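Local coordinates for cellulosomal scaffoldin anchoring protein C (Acetivibrio cellulolyticus, PDB 4UYP) that serves, through its third cohesin domain, as a cell-surface anchor of the cellulosome by binding the dockerin of the adaptor scaffoldin ScaB in a type I interaction, at residues V45-I50 / G71-T76; S60-Y65 / V92-N97. All blocks are in the same frame, centred on the assembly; numbering follows the deposited sequence.

Interaction 1 of 2, residues V45-I50 / G71-T76; sequences VTVASI and GFASMT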
loop_
_atom_site.group_PDB
_atom_site.type_symbol
_atom_site.label_atom_id
_atom_site.label_comp_id
_atom_site.label_asym_id
_atom_site.label_seq_id
_atom_site.Cartn_x
_atom_site.Cartn_y
_atom_site.Cartn_z
ATOM N N VAL C 45 -3.857 14.195 -3.731
ATOM C CA VAL C 45 -4.648 13.887 -4.918
ATOM C C VAL C 45 -5.773 12.971 -4.469
ATOM O O VAL C 45 -5.691 12.241 -3.478
ATOM C CB VAL C 45 -3.839 13.173 -6.017
ATOM C CG1 VAL C 45 -2.739 14.139 -6.536
ATOM C CG2 VAL C 45 -3.236 11.852 -5.564
ATOM N N THR C 46 -6.796 12.949 -5.294
ATOM C CA THR C 46 -7.915 12.023 -5.102
ATOM C C THR C 46 -8.299 11.503 -6.509
ATOM O O THR C 46 -8.059 12.150 -7.558
ATOM C CB THR C 46 -9.158 12.632 -4.465
ATOM O OG1 THR C 46 -9.514 13.874 -5.135
ATOM C CG2 THR C 46 -8.906 12.779 -3.003
ATOM N N VAL C 47 -8.914 10.333 -6.575
ATOM C CA VAL C 47 -9.316 9.789 -7.885
ATOM C C VAL C 47 -10.655 10.376 -8.343
ATOM O O VAL C 47 -11.665 10.308 -7.613
ATOM C CB VAL C 47 -9.453 8.258 -7.827
ATOM C CG1 VAL C 47 -9.925 7.669 -9.175
ATOM C CG2 VAL C 47 -8.116 7.612 -7.446
ATOM N N ALA C 48 -10.664 11.007 -9.499
ATOM C CA ALA C 48 -11.887 11.492 -10.139
ATOM C C ALA C 48 -12.571 10.369 -10.894
ATOM O O ALA C 48 -13.832 10.250 -10.897
ATOM C CB ALA C 48 -11.586 12.677 -11.085
ATOM N N SER C 49 -11.785 9.528 -11.582
ATOM C CA SER C 49 -12.364 8.419 -12.377
ATOM C C SER C 49 -11.215 7.526 -12.817
ATOM O O SER C 49 -10.012 7.927 -12.795
ATOM C CB SER C 49 -13.083 8.866 -13.642
ATOM O OG SER C 49 -12.243 9.691 -14.457
ATOM N N ILE C 50 -11.506 6.259 -13.162
ATOM C CA ILE C 50 -10.532 5.338 -13.754
ATOM C C ILE C 50 -11.080 4.899 -15.097
ATOM O O ILE C 50 -12.250 4.448 -15.124
ATOM C CB ILE C 50 -10.327 4.128 -12.817
ATOM C CG1 ILE C 50 -9.737 4.621 -11.498
ATOM C CG2 ILE C 50 -9.328 3.134 -13.492
ATOM C CD1 ILE C 50 -9.611 3.495 -10.480
ATOM N N GLY C 71 -6.664 6.389 0.355
ATOM C CA GLY C 71 -5.490 6.543 -0.555
ATOM C C GLY C 71 -5.102 5.316 -1.402
ATOM O O GLY C 71 -3.953 4.987 -1.576
ATOM N N PHE C 72 -6.190 4.643 -1.949
ATOM C CA PHE C 72 -5.781 3.606 -2.930
ATOM C C PHE C 72 -6.852 3.515 -4.029
ATOM O O PHE C 72 -7.979 3.902 -3.909
ATOM C CB PHE C 72 -5.552 2.199 -2.301
ATOM C CG PHE C 72 -6.819 1.603 -1.705
ATOM C CD1 PHE C 72 -7.718 0.792 -2.486
ATOM C CD2 PHE C 72 -7.160 1.759 -0.349
ATOM C CE1 PHE C 72 -8.871 0.247 -1.884
ATOM C CE2 PHE C 72 -8.307 1.164 0.213
ATOM C CZ PHE C 72 -9.216 0.434 -0.551
ATOM N N ALA C 73 -6.342 2.968 -5.116
ATOM C CA ALA C 73 -7.145 2.619 -6.307
ATOM C C ALA C 73 -6.760 1.231 -6.716
ATOM O O ALA C 73 -5.593 0.922 -6.877
ATOM C CB ALA C 73 -6.911 3.594 -7.455
ATOM N N SER C 74 -7.781 0.422 -7.014
ATOM C CA SER C 74 -7.593 -1.024 -7.358
ATOM C C SER C 74 -8.314 -1.324 -8.646
ATOM O O SER C 74 -9.402 -0.818 -8.885
ATOM C CB SER C 74 -8.182 -1.976 -6.323
ATOM O OG SER C 74 -7.602 -1.725 -5.021
ATOM N N MET C 75 -7.692 -2.158 -9.431
ATOM C CA MET C 75 -8.214 -2.594 -10.755
ATOM C C MET C 75 -8.089 -4.125 -10.806
ATOM O O MET C 75 -7.022 -4.635 -10.435
ATOM C CB MET C 75 -7.378 -1.915 -11.887
ATOM C CG MET C 75 -7.795 -0.428 -12.086
ATOM S SD MET C 75 -6.319 0.647 -12.135
ATOM C CE MET C 75 -5.759 0.727 -10.402
ATOM N N THR C 76 -9.099 -4.791 -11.339
ATOM C CA THR C 76 -8.926 -6.245 -11.641
ATOM C C THR C 76 -9.301 -6.531 -13.062
ATOM O O THR C 76 -10.172 -5.890 -13.667
ATOM C CB THR C 76 -9.761 -7.198 -10.761
ATOM O OG1 THR C 76 -11.175 -6.887 -10.830
ATOM C CG2 THR C 76 -9.320 -7.009 -9.289
#

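Interaction 2 of 2, residues S60-Y65 / V92-N97; sequences SDFTTY and VFATIN. With SO4 (sulfate ion), chain R.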
loop_
_atom_site.group_PDB
_atom_site.type_symbol
_atom_site.label_atom_id
_atom_site.label_comp_id
_atom_site.label_asym_id
_atom_site.label_seq_id
_atom_site.Cartn_x
_atom_site.Cartn_y
_atom_site.Cartn_z
ATOM N N SER C 60 -17.027 -6.377 -19.131
ATOM C CA SER C 60 -17.369 -7.407 -18.193
ATOM C C SER C 60 -16.159 -7.943 -17.482
ATOM O O SER C 60 -16.264 -8.433 -16.330
ATOM C CB SER C 60 -18.073 -8.579 -18.852
ATOM O OG SER C 60 -19.375 -8.200 -19.288
ATOM N N ASP C 61 -15.003 -7.816 -18.120
ATOM C CA ASP C 61 -13.798 -8.467 -17.573
ATOM C C ASP C 61 -13.048 -7.563 -16.596
ATOM O O ASP C 61 -12.070 -8.000 -15.930
ATOM C CB ASP C 61 -12.839 -8.842 -18.719
ATOM C CG ASP C 61 -13.521 -9.689 -19.808
ATOM O OD1 ASP C 61 -14.479 -10.378 -19.478
ATOM O OD2 ASP C 61 -12.990 -9.637 -20.911
ATOM N N PHE C 62 -13.412 -6.300 -16.486
ATOM C CA PHE C 62 -12.618 -5.264 -15.783
ATOM C C PHE C 62 -13.443 -4.575 -14.715
ATOM O O PHE C 62 -14.564 -4.220 -14.906
ATOM C CB PHE C 62 -12.239 -4.206 -16.850
ATOM C CG PHE C 62 -11.385 -3.060 -16.334
ATOM C CD1 PHE C 62 -10.013 -3.246 -16.079
ATOM C CD2 PHE C 62 -11.953 -1.792 -16.229
ATOM C CE1 PHE C 62 -9.245 -2.194 -15.686
ATOM C CE2 PHE C 62 -11.173 -0.736 -15.843
ATOM C CZ PHE C 62 -9.822 -0.905 -15.568
ATOM N N THR C 63 -12.875 -4.541 -13.510
ATOM C CA THR C 63 -13.555 -3.989 -12.344
ATOM C C THR C 63 -12.633 -3.016 -11.656
ATOM O O THR C 63 -11.403 -3.270 -11.545
ATOM C CB THR C 63 -13.922 -5.064 -11.298
ATOM O OG1 THR C 63 -14.592 -6.120 -12.038
ATOM C CG2 THR C 63 -14.907 -4.495 -10.304
ATOM N N THR C 64 -13.157 -1.887 -11.147
ATOM C CA THR C 64 -12.301 -0.912 -10.443
ATOM C C THR C 64 -13.007 -0.460 -9.157
ATOM O O THR C 64 -14.206 -0.558 -9.008
ATOM C CB THR C 64 -11.971 0.283 -11.320
ATOM O OG1 THR C 64 -13.158 1.147 -11.423
ATOM C CG2 THR C 64 -11.480 -0.030 -12.695
ATOM N N TYR C 65 -12.155 0.047 -8.282
ATOM C CA TYR C 65 -12.637 0.538 -6.995
ATOM C C TYR C 65 -11.603 1.526 -6.520
ATOM O O TYR C 65 -10.433 1.276 -6.616
ATOM C CB TYR C 65 -12.834 -0.552 -5.966
ATOM C CG TYR C 65 -13.268 0.019 -4.619
ATOM C CD1 TYR C 65 -14.570 0.530 -4.444
ATOM C CD2 TYR C 65 -12.392 -0.009 -3.575
ATOM C CE1 TYR C 65 -14.880 1.076 -3.145
ATOM C CE2 TYR C 65 -12.668 0.554 -2.347
ATOM C CZ TYR C 65 -13.903 1.020 -2.160
ATOM O OH TYR C 65 -14.198 1.638 -0.910
ATOM N N VAL C 92 -1.866 0.138 -23.023
ATOM C CA VAL C 92 -2.446 0.760 -21.820
ATOM C C VAL C 92 -3.538 -0.124 -21.225
ATOM O O VAL C 92 -4.584 -0.459 -21.903
ATOM C CB VAL C 92 -3.032 2.128 -22.201
ATOM C CG1 VAL C 92 -3.647 2.803 -20.960
ATOM C CG2 VAL C 92 -1.882 3.051 -22.747
ATOM N N PHE C 93 -3.339 -0.489 -19.961
ATOM C CA PHE C 93 -4.305 -1.256 -19.243
ATOM C C PHE C 93 -5.410 -0.339 -18.716
ATOM O O PHE C 93 -6.578 -0.715 -18.809
ATOM C CB PHE C 93 -3.576 -1.932 -18.061
ATOM C CG PHE C 93 -4.472 -2.590 -17.076
ATOM C CD1 PHE C 93 -5.207 -3.760 -17.480
ATOM C CD2 PHE C 93 -4.527 -2.171 -15.776
ATOM C CE1 PHE C 93 -6.016 -4.447 -16.533
ATOM C CE2 PHE C 93 -5.366 -2.834 -14.859
ATOM C CZ PHE C 93 -6.097 -3.920 -15.275
ATOM N N ALA C 94 -5.048 0.811 -18.106
ATOM C CA ALA C 94 -6.051 1.719 -17.511
ATOM C C ALA C 94 -5.389 3.017 -17.325
ATOM O O ALA C 94 -4.142 3.114 -17.289
ATOM C CB ALA C 94 -6.597 1.151 -16.180
ATOM N N THR C 95 -6.184 4.074 -17.139
ATOM C CA THR C 95 -5.675 5.409 -16.820
ATOM C C THR C 95 -6.431 5.920 -15.619
ATOM O O THR C 95 -7.662 5.855 -15.592
ATOM C CB THR C 95 -5.860 6.338 -17.990
ATOM O OG1 THR C 95 -5.151 5.796 -19.135
ATOM C CG2 THR C 95 -5.271 7.752 -17.717
ATOM N N ILE C 96 -5.698 6.424 -14.649
ATOM C CA ILE C 96 -6.350 6.982 -13.435
ATOM C C ILE C 96 -6.397 8.513 -13.596
ATOM O O ILE C 96 -5.306 9.098 -13.866
ATOM C CB ILE C 96 -5.619 6.641 -12.167
ATOM C CG1 ILE C 96 -5.544 5.109 -12.035
ATOM C CG2 ILE C 96 -6.351 7.221 -10.937
ATOM C CD1 ILE C 96 -4.555 4.729 -10.955
ATOM N N ASN C 97 -7.570 9.133 -13.562
ATOM C CA ASN C 97 -7.643 10.601 -13.562
ATOM C C ASN C 97 -7.690 11.128 -12.166
ATOM O O ASN C 97 -8.649 10.821 -11.448
ATOM C CB ASN C 97 -8.867 10.972 -14.362
ATOM C CG ASN C 97 -8.846 10.336 -15.764
ATOM O OD1 ASN C 97 -7.887 10.559 -16.509
ATOM N ND2 ASN C 97 -9.891 9.602 -16.097
HETATM S S SO4 R . -16.211 -0.068 -12.634
HETATM O O1 SO4 R . -16.626 -0.123 -14.154
HETATM O O2 SO4 R . -14.928 0.758 -12.626
HETATM O O3 SO4 R . -15.878 -1.381 -12.139
HETATM O O4 SO4 R . -17.168 0.537 -11.453
#

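Interaction 1 of 2, residues V45-I50 / G71-T76
The hydrophobic core of the cohesin beta-sandwich is crossed here, where strand 45-52 of one layer faces strand 72-78 of the other and Ala-73 meets Val-47 and Ile-50. The axes of the two short strand segments come within 8.3 Å and run at 36° to each other; the contact is made by side chains alone. The methyl of Ala-73 touches two branches of the facing strand: its CB lies 4.2 Å from CG2 of Val-47 and 4.1 Å from CD1 of Ile-50. Ile-50 reaches it with CG1 turned anti to its own carbonyl carbon (chi1 -63°) and the chain then extended to CD1. Its other branch, CG2, serves a second neighbour, standing 4.1 Å from CG of Met-75. In the conformer given, one of two modelled, Met-75 is bent at chi2 and chi3, and its SD is equally near, 4.1 Å from CG2 of Ile-50. Between Val-47 and Ile-50, a classic beta bulge sets both Ala-48 and Ser-49 against Asn-97, and Val-47 and Ile-50, three positions apart, both point inward. On the far side of strand 72-78, in the conformer given, Ser-74 OG hydrogen-bonds to the backbone O of Leu-26 of the ScaB chain. With only methyl, methylene and thioether groups meeting, none closer than 4.1 Å, this contact rests on dispersion and burial of apolar surface, with no hydrogen bond between the two segments.

Interaction 2 of 2, residues S60-Y65 / V92-N97
In the core between the two layers of the cohesin sandwich, Phe-62 of strand 62-67 reaches across to Phe-93 and Ala-94 of strand 91-100. The two rings form an offset edge-to-face pair, centroids 5.5 Å apart and planes at 79°, with the edge of Phe-62 turned to the face of Phe-93. CE1 of Phe-62 comes closest, 3.6 Å from CZ of Phe-93, while the next corner of the ring, CZ of Phe-62, lies 3.9 Å from CB of Ala-94. CG of Phe-62 lies opposite its backbone N (chi1 -179°), and Phe-93 is turned alike, which brings the two rings together between the layers. A classic beta bulge, with Phe-93 and Ala-94 both facing Ile-21, probably helps both of these consecutive residues to reach the Phe-62 ring. Phe-23 stacks on Phe-93, and Ile-56 packs against both phenylalanines. Further along strand 62-67, the backbone N of Thr-64 donates to O3 of a sulfate at 2.9 Å; the ion is probably from the crystallisation liquor, and its placement beside the Thr-64 side chain is doubtful. Phenylalanines from two facing sheets thus meet in the apolar core of the beta-sandwich, the jelly-roll fold of type I cohesins.

How the interactions relate
Interactions 1 and 2, with centres 9 Å apart, are neighbouring parts of one core, and their strands are neighbours in pairs: 45-52 pairs with 91-100 in one layer, 72-78 with 62-67 in the other. Probable backbone hydrogen bonds join them in each layer, Ala-48 N to Asn-97 O at 2.8 Å and Thr-76 N to Thr-63 O at 2.8 Å. Between the layers, CB of Met-75 lies 3.7 Å from CE2 of Phe-93, so the two apolar contacts adjoin. The layer of 62-67 and 72-78 also meets the ScaB chain, whose Arg-22 packs on both Thr-63 and Thr-76. The side chains of Met-75 and Phe-93 lie about 8 and 9 Å from that of Ile-6, a calcium-site residue without calcium bound here.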